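Local coordinates for glutamate receptor kainate-like protein (Pleurobrachia bachei, PDB 4ZDM) that binds glycine in its ligand-binding domain and is probably a subunit of a glycine-gated ion channel of the glutamate receptor family, at residues N3-M8 against L52-N57; H129-L134 against N158-R163; W141-S146 against E166-V171. One frame throughout, in Å; residues are numbered along the deposited sequence. Where two conformers were deposited one is given.

Interaction 1. Residues N3-M8 against L52-N57. With SO4 (sulfate ion), chain D.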
# COMPACT_ATOMS: atom_id res chain seq x y z
N ASN A 3 -2.51 23.72 2.57
CA ASN A 3 -1.48 22.69 2.30
C ASN A 3 -1.95 21.29 2.66
O ASN A 3 -2.52 21.09 3.72
CB ASN A 3 -0.19 22.94 3.08
CG ASN A 3 0.54 24.17 2.61
OD1 ASN A 3 0.21 24.74 1.57
ND2 ASN A 3 1.56 24.58 3.37
N ASN A 4 -1.70 20.33 1.77
CA ASN A 4 -2.28 19.04 1.94
C ASN A 4 -1.45 17.99 1.17
O ASN A 4 -0.36 18.24 0.68
CB ASN A 4 -3.75 19.03 1.52
CG ASN A 4 -3.98 19.37 0.06
OD1 ASN A 4 -3.64 18.63 -0.87
ND2 ASN A 4 -4.70 20.48 -0.15
N LEU A 5 -1.97 16.77 1.15
CA LEU A 5 -1.23 15.64 0.55
C LEU A 5 -1.52 15.33 -0.91
O LEU A 5 -1.03 14.32 -1.47
CB LEU A 5 -1.49 14.40 1.39
CG LEU A 5 -1.08 14.48 2.85
CD1 LEU A 5 -1.37 13.22 3.62
CD2 LEU A 5 0.40 14.80 2.92
N ASN A 6 -2.30 16.18 -1.55
CA ASN A 6 -2.42 16.18 -3.00
C ASN A 6 -2.85 14.85 -3.55
O ASN A 6 -2.38 14.42 -4.60
CB ASN A 6 -1.09 16.62 -3.64
CG ASN A 6 -0.63 18.02 -3.17
OD1 ASN A 6 -1.45 18.86 -2.80
ND2 ASN A 6 0.67 18.25 -3.19
N GLY A 7 -3.77 14.17 -2.86
CA GLY A 7 -4.32 12.94 -3.35
C GLY A 7 -3.51 11.68 -3.14
O GLY A 7 -3.71 10.62 -3.76
N MET A 8 -2.57 11.75 -2.22
CA MET A 8 -1.84 10.56 -1.76
C MET A 8 -2.81 9.50 -1.31
O MET A 8 -3.82 9.80 -0.71
CB MET A 8 -0.91 10.92 -0.57
CG MET A 8 0.03 9.85 -0.12
SD MET A 8 1.02 10.50 1.29
CE MET A 8 2.18 9.14 1.43
N LEU A 52 -6.94 16.87 4.62
CA LEU A 52 -5.58 16.63 4.16
C LEU A 52 -5.52 16.10 2.73
O LEU A 52 -4.42 16.00 2.19
CB LEU A 52 -4.86 15.64 5.07
CG LEU A 52 -4.14 16.08 6.35
CD1 LEU A 52 -5.11 16.69 7.22
CD2 LEU A 52 -3.46 14.95 7.07
N ASN A 53 -6.65 15.82 2.13
CA ASN A 53 -6.69 15.41 0.71
C ASN A 53 -5.90 14.15 0.45
O ASN A 53 -4.95 14.13 -0.32
CB ASN A 53 -6.18 16.53 -0.18
CG ASN A 53 -6.55 16.35 -1.63
OD1 ASN A 53 -7.34 15.53 -1.97
ND2 ASN A 53 -5.93 17.15 -2.47
N PHE A 54 -6.32 13.10 1.11
CA PHE A 54 -5.79 11.77 0.84
C PHE A 54 -6.92 10.79 0.66
O PHE A 54 -8.03 11.00 1.16
CB PHE A 54 -4.81 11.23 1.93
CG PHE A 54 -5.39 11.02 3.30
CD1 PHE A 54 -6.08 9.90 3.63
CD2 PHE A 54 -5.15 11.96 4.27
CE1 PHE A 54 -6.55 9.67 4.93
CE2 PHE A 54 -5.56 11.73 5.57
CZ PHE A 54 -6.27 10.61 5.90
N THR A 55 -6.65 9.73 -0.12
CA THR A 55 -7.56 8.62 -0.23
C THR A 55 -7.05 7.50 0.68
O THR A 55 -5.86 7.49 1.06
CB THR A 55 -7.70 8.09 -1.66
OG1 THR A 55 -6.46 7.65 -2.14
CG2 THR A 55 -8.26 9.15 -2.57
N TYR A 56 -7.90 6.55 1.07
CA TYR A 56 -7.51 5.53 2.01
C TYR A 56 -8.40 4.32 1.99
O TYR A 56 -9.59 4.37 1.57
CB TYR A 56 -7.48 6.10 3.43
CG TYR A 56 -8.84 6.51 3.95
CD1 TYR A 56 -9.38 7.74 3.57
CD2 TYR A 56 -9.53 5.72 4.84
CE1 TYR A 56 -10.66 8.14 4.04
CE2 TYR A 56 -10.78 6.12 5.32
CZ TYR A 56 -11.30 7.31 4.92
OH TYR A 56 -12.55 7.75 5.39
N ASN A 57 -7.80 3.21 2.43
CA ASN A 57 -8.52 2.01 2.80
C ASN A 57 -8.01 1.51 4.12
O ASN A 57 -6.96 2.00 4.62
CB ASN A 57 -8.40 0.91 1.74
CG ASN A 57 -9.20 1.26 0.51
OD1 ASN A 57 -10.41 1.45 0.58
ND2 ASN A 57 -8.52 1.49 -0.62
S SO4 D . -5.65 -0.69 -1.14
O1 SO4 D . -6.56 -1.70 -0.51
O2 SO4 D . -4.31 -1.30 -1.27
O3 SO4 D . -5.58 0.49 -0.21
O4 SO4 D . -6.13 -0.25 -2.46
O HOH W 1 -5.26 8.59 -4.36
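An Asx turn at N4 and a type I' turn from L5 to M8 lead into strand 8-13 and set it beside strand 54-59, its parallel neighbour in the ligand-binding domain. N4 OD1 takes two bonds: from N6 N at 2.9 Å, in the carbonyl plane and on a lone pair, which closes the Asx turn, and from N53 ND2 at 3.2 Å, from above that plane, with the two side-chain amides turned 73° apart. CG of N4 sits between its own backbone N and carbonyl carbon (chi1 62°), which folds the amide back over the turn. Beside it, L5 N donates almost straight to L52 O (2.8 Å), at the end of helix 40-52. The next carbonyl, N53 O, receives G7 N at 2.8 Å, and T55 N then reaches M8 O at 2.9 Å. The backbone angles of G7 would drive a CB against the carbonyl oxygen before it, so the turn favours glycine here. A water links G7 O to T55 OG1, a hydroxyl also bonded to H9. On the apolar side of the contact, L5 CD1 lies 4.0 Å from F54 CD2, the two side chains running alongside each other. L5 and L52 both pack on L230 of helix 228-240, F54 lies against S49 of helix 40-52 and L10 of strand 8-13, and M8 touches N86 of the second subunit.

Interaction 2. Residues H129-L134 against N158-R163. With NA (sodium ion), chain F; SO4 (sulfate ion), chain C.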
# COMPACT_ATOMS: atom_id res chain seq x y z
N HIS A 129 -7.72 -1.73 46.29
CA HIS A 129 -6.66 -1.20 45.44
C HIS A 129 -6.17 -2.33 44.56
O HIS A 129 -6.13 -3.46 45.00
CB HIS A 129 -5.48 -0.64 46.23
CG HIS A 129 -5.88 0.24 47.37
ND1 HIS A 129 -6.30 1.54 47.18
CD2 HIS A 129 -5.93 0.02 48.70
CE1 HIS A 129 -6.59 2.08 48.35
NE2 HIS A 129 -6.37 1.18 49.29
N PRO A 130 -5.80 -2.04 43.31
CA PRO A 130 -5.35 -3.12 42.42
C PRO A 130 -4.18 -3.96 42.89
O PRO A 130 -4.15 -5.17 42.64
CB PRO A 130 -4.97 -2.36 41.14
CG PRO A 130 -5.79 -1.15 41.16
CD PRO A 130 -5.90 -0.76 42.59
N LEU A 131 -3.22 -3.37 43.58
CA LEU A 131 -2.09 -4.16 44.03
C LEU A 131 -2.47 -5.17 45.13
O LEU A 131 -1.69 -6.08 45.39
CB LEU A 131 -0.96 -3.24 44.49
CG LEU A 131 -0.28 -2.53 43.32
CD1 LEU A 131 0.82 -1.65 43.83
CD2 LEU A 131 0.28 -3.54 42.35
N GLU A 132 -3.66 -5.04 45.72
CA GLU A 132 -4.13 -6.03 46.70
C GLU A 132 -4.27 -7.40 46.02
O GLU A 132 -4.35 -8.43 46.71
CB GLU A 132 -5.44 -5.59 47.35
CG GLU A 132 -5.27 -4.39 48.28
CD GLU A 132 -6.56 -3.88 48.88
OE1 GLU A 132 -7.65 -4.37 48.52
OE2 GLU A 132 -6.47 -2.97 49.73
N LEU A 133 -4.29 -7.45 44.68
CA LEU A 133 -4.38 -8.74 43.97
C LEU A 133 -3.22 -9.66 44.29
O LEU A 133 -3.34 -10.90 44.26
CB LEU A 133 -4.46 -8.53 42.45
CG LEU A 133 -5.78 -8.02 41.91
CD1 LEU A 133 -5.58 -7.55 40.48
CD2 LEU A 133 -6.82 -9.11 41.99
N LEU A 134 -2.10 -9.06 44.66
CA LEU A 134 -0.91 -9.83 44.88
C LEU A 134 -0.93 -10.56 46.20
O LEU A 134 -0.07 -11.38 46.42
CB LEU A 134 0.34 -8.94 44.83
CG LEU A 134 0.56 -8.27 43.48
CD1 LEU A 134 1.71 -7.33 43.58
CD2 LEU A 134 0.82 -9.31 42.46
N ASN A 158 8.03 -0.16 38.56
CA ASN A 158 7.54 -0.78 39.80
C ASN A 158 7.47 -2.29 39.67
O ASN A 158 6.68 -2.84 38.91
CB ASN A 158 6.16 -0.23 40.15
CG ASN A 158 5.69 -0.70 41.51
OD1 ASN A 158 6.03 -1.79 41.96
ND2 ASN A 158 4.89 0.12 42.16
N ALA A 159 8.30 -3.00 40.41
CA ALA A 159 8.27 -4.43 40.32
C ALA A 159 6.92 -5.07 40.74
O ALA A 159 6.65 -6.17 40.30
CB ALA A 159 9.41 -5.03 41.18
N ASP A 160 6.08 -4.39 41.53
CA ASP A 160 4.76 -4.98 41.85
C ASP A 160 3.84 -4.98 40.59
O ASP A 160 3.08 -5.91 40.42
CB ASP A 160 4.01 -4.24 42.97
CG ASP A 160 4.68 -4.37 44.34
OD1 ASP A 160 5.25 -5.43 44.65
OD2 ASP A 160 4.61 -3.39 45.12
N TYR A 161 3.88 -3.92 39.79
CA TYR A 161 3.15 -3.92 38.51
C TYR A 161 3.72 -5.01 37.60
O TYR A 161 3.00 -5.68 36.87
CB TYR A 161 3.20 -2.53 37.86
CG TYR A 161 2.29 -1.50 38.49
CD1 TYR A 161 1.02 -1.84 38.92
CD2 TYR A 161 2.66 -0.16 38.56
CE1 TYR A 161 0.17 -0.89 39.49
CE2 TYR A 161 1.81 0.80 39.10
CZ TYR A 161 0.57 0.43 39.57
OH TYR A 161 -0.29 1.38 40.10
N ASN A 162 5.05 -5.20 37.63
CA ASN A 162 5.65 -6.27 36.84
C ASN A 162 5.06 -7.61 37.25
O ASN A 162 4.79 -8.46 36.41
CB ASN A 162 7.18 -6.38 37.01
CG ASN A 162 7.97 -5.11 36.64
OD1 ASN A 162 9.12 -4.96 37.08
ND2 ASN A 162 7.42 -4.23 35.81
N ARG A 163 4.87 -7.78 38.56
CA ARG A 163 4.36 -9.05 39.09
C ARG A 163 2.89 -9.23 38.69
O ARG A 163 2.46 -10.33 38.38
CB ARG A 163 4.52 -9.08 40.62
CG ARG A 163 4.06 -10.36 41.31
CD ARG A 163 5.21 -11.33 41.61
NE ARG A 163 4.63 -12.59 42.01
CZ ARG A 163 4.60 -13.06 43.26
NH1 ARG A 163 5.13 -12.36 44.23
NH2 ARG A 163 4.03 -14.20 43.52
NA NA F . 5.64 -7.49 43.90
S SO4 C . 0.07 5.29 39.44
O1 SO4 C . -0.97 5.39 40.48
O2 SO4 C . 0.50 3.88 39.36
O3 SO4 C . -0.48 5.94 38.22
O4 SO4 C . 1.26 6.07 39.77
O HOH W 2 5.53 -9.40 44.94
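The capped N-terminal turn of helix 159-167 packs against a 3-10 segment, 130-134, whose L131 and L134 reach across to D160, Y161 and R163 in a surface contact without direct hydrogen bonds. L131 CD2 fits the corner made by D160 and Y161, 3.8 Å from D160 CB and 3.9 Å from Y161 CD1, and its side chain crosses both at about a right angle. L134 splits its methyls: CD1 settles 3.7 Å from the carbonyl O of D160, CD2 3.6 Å from R163 CG. Beyond CG, a bend at chi2 (98°) turns the R163 chain on to its polar partners: NE pairs with D167 and NH1 donates to a water that binds a sodium ion. D160 OD1 holds the same ion at 2.2 Å, so aspartate and arginine meet through metal and water. The Y161 ring meets that of F212, their planes at about 15°, and Y161 OH donates to a sulfate oxygen, O2, at 2.7 Å; the sulfate is probably from the crystallisation liquor. Replacing the Y161 ring by an alanine here is likely to open a gap beside L131 CD2 and leave F212 without its ring partner. The cap itself is short: N158 OD1 takes the backbone N of D160 at 2.6 Å, with the donor tilted 28° from the carbonyl plane.

Interaction 3. Residues W141-S146 against E166-V171. With NA (sodium ion), chain E.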
# COMPACT_ATOMS: atom_id res chain seq x y z
N TRP A 141 -6.85 -12.58 37.86
CA TRP A 141 -6.87 -11.36 37.05
C TRP A 141 -6.21 -11.62 35.72
O TRP A 141 -5.47 -12.57 35.54
CB TRP A 141 -6.20 -10.21 37.79
CG TRP A 141 -4.74 -10.39 38.09
CD1 TRP A 141 -3.70 -9.90 37.33
CD2 TRP A 141 -4.14 -11.03 39.21
NE1 TRP A 141 -2.50 -10.21 37.91
CE2 TRP A 141 -2.75 -10.91 39.07
CE3 TRP A 141 -4.66 -11.71 40.33
CZ2 TRP A 141 -1.86 -11.44 40.00
CZ3 TRP A 141 -3.76 -12.23 41.25
CH2 TRP A 141 -2.38 -12.07 41.08
N GLY A 142 -6.51 -10.75 34.74
CA GLY A 142 -6.08 -10.94 33.39
C GLY A 142 -5.81 -9.67 32.60
O GLY A 142 -6.33 -8.63 32.90
N VAL A 143 -4.99 -9.83 31.57
CA VAL A 143 -4.66 -8.77 30.61
C VAL A 143 -4.66 -9.39 29.22
O VAL A 143 -4.44 -10.62 29.08
CB VAL A 143 -3.29 -8.10 30.92
CG1 VAL A 143 -3.33 -7.42 32.22
CG2 VAL A 143 -2.16 -9.08 30.84
N VAL A 144 -4.86 -8.57 28.20
CA VAL A 144 -4.77 -9.01 26.80
C VAL A 144 -3.33 -9.11 26.34
O VAL A 144 -2.55 -8.19 26.53
CB VAL A 144 -5.51 -8.08 25.86
CG1 VAL A 144 -5.58 -8.61 24.46
CG2 VAL A 144 -6.92 -7.82 26.35
N ASP A 145 -2.99 -10.21 25.69
CA ASP A 145 -1.67 -10.32 25.09
C ASP A 145 -1.48 -9.29 24.00
O ASP A 145 -2.38 -9.04 23.20
CB ASP A 145 -1.46 -11.71 24.48
CG ASP A 145 -0.12 -11.84 23.77
OD1 ASP A 145 0.89 -12.02 24.47
OD2 ASP A 145 -0.09 -11.69 22.54
N SER A 146 -0.28 -8.71 23.96
CA SER A 146 0.14 -7.80 22.88
C SER A 146 -0.74 -6.56 22.81
O SER A 146 -0.92 -5.97 21.74
CB SER A 146 0.19 -8.51 21.53
OG SER A 146 1.21 -9.52 21.54
N GLU A 166 3.05 -10.49 35.19
CA GLU A 166 3.64 -11.83 35.21
C GLU A 166 2.60 -12.89 35.54
O GLU A 166 2.46 -13.88 34.85
CB GLU A 166 4.79 -11.87 36.25
CG GLU A 166 5.43 -13.24 36.51
CD GLU A 166 6.44 -13.24 37.71
OE1 GLU A 166 7.02 -12.17 38.07
OE2 GLU A 166 6.63 -14.32 38.32
N ASP A 167 1.85 -12.63 36.60
CA ASP A 167 0.91 -13.62 37.11
C ASP A 167 -0.51 -13.51 36.54
O ASP A 167 -1.40 -14.31 36.83
CB ASP A 167 0.85 -13.52 38.62
CG ASP A 167 2.14 -14.04 39.27
OD1 ASP A 167 2.90 -14.77 38.61
OD2 ASP A 167 2.39 -13.69 40.42
N ALA A 168 -0.74 -12.50 35.70
CA ALA A 168 -2.03 -12.39 35.06
C ALA A 168 -2.32 -13.52 34.07
O ALA A 168 -1.42 -13.99 33.37
CB ALA A 168 -2.11 -11.07 34.31
N VAL A 169 -3.59 -13.90 33.97
CA VAL A 169 -4.08 -14.69 32.87
C VAL A 169 -3.87 -13.87 31.61
O VAL A 169 -4.15 -12.67 31.64
CB VAL A 169 -5.56 -15.03 33.04
CG1 VAL A 169 -6.09 -15.76 31.83
CG2 VAL A 169 -5.79 -15.89 34.29
N LYS A 170 -3.38 -14.49 30.54
CA LYS A 170 -3.25 -13.81 29.24
C LYS A 170 -4.37 -14.22 28.31
O LYS A 170 -4.53 -15.41 27.98
CB LYS A 170 -1.89 -14.13 28.60
CG LYS A 170 -0.67 -13.82 29.48
CD LYS A 170 -0.73 -12.42 30.16
CE LYS A 170 0.56 -12.09 30.86
NZ LYS A 170 0.88 -13.05 32.01
N VAL A 171 -5.25 -13.28 27.99
CA VAL A 171 -6.36 -13.55 27.08
C VAL A 171 -6.02 -13.08 25.68
O VAL A 171 -5.15 -12.23 25.50
CB VAL A 171 -7.72 -12.94 27.57
CG1 VAL A 171 -8.19 -13.57 28.90
CG2 VAL A 171 -7.63 -11.41 27.71
NA NA E . 1.26 -12.35 26.82
O HOH W 3 -4.48 -14.61 37.97
O HOH W 4 3.37 -13.31 28.09
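Strands 140-144 and 169-171 run parallel in register, G142 beside V169 and V144 beside V171, with their axes 4.7 Å apart at the closest and 36° between their directions. V169 N donates to W141 O (2.8 Å), V143 N to V169 O, V171 N to V143 O, and D145 N to V171 O (3.0 Å), the last nearly straight. With helices 148-155 and 159-167 between the strands, this is a beta-alpha-beta crossover. G142 suits its place: a CB there would come tight against V169 O, which already lies 3.1 Å from G142 CA. V144 CG2 touches V171 CG2 on the face that also carries V169. On the other face V143 CG2 lies 3.7 Å from K170 CD, the two chains side by side. With CG between the backbone N and carbonyl carbon (chi1 63°), the W141 indole leans across to the other segment, CD1 against A168 CB at 3.6 Å and CZ2 against D167 CB, while NE1 bonds to I164 O. K170 curls back so that NZ donates to A168 O at 2.8 Å and to A165 O. Past the strand, D145 OD1 binds a sodium ion at 2.4 Å, shared with E150. The lysine ammonium, where helix gives way to strand, is likely to offset the partial negative charge of both carbonyls, and the sodium ion probably eases repulsion between the D145 and E150 carboxylates.

Overall arrangement
From the N terminus, interaction 1 comes first: it closes the 43-residue loop that holds helix 40-52 and brings strand 54-59 to strand 8-13. The chain then passes to the opposite side of its centre, where interactions 2 and 3 follow, their centres 46 Å and 39 Å from that of interaction 1. Their segments alternate, 129-134, 141-146, 158-163, 166-171, so the two loops cross. Both use helix 159-167, interaction 2 at its start and interaction 3 at its end, and they touch where L133 and L134 meet the indole of W141. Interactions 1 and 3 share one branched sheet at distant strands, and directly after 141-146 the chain runs into R147 and N148 of the glycine pocket.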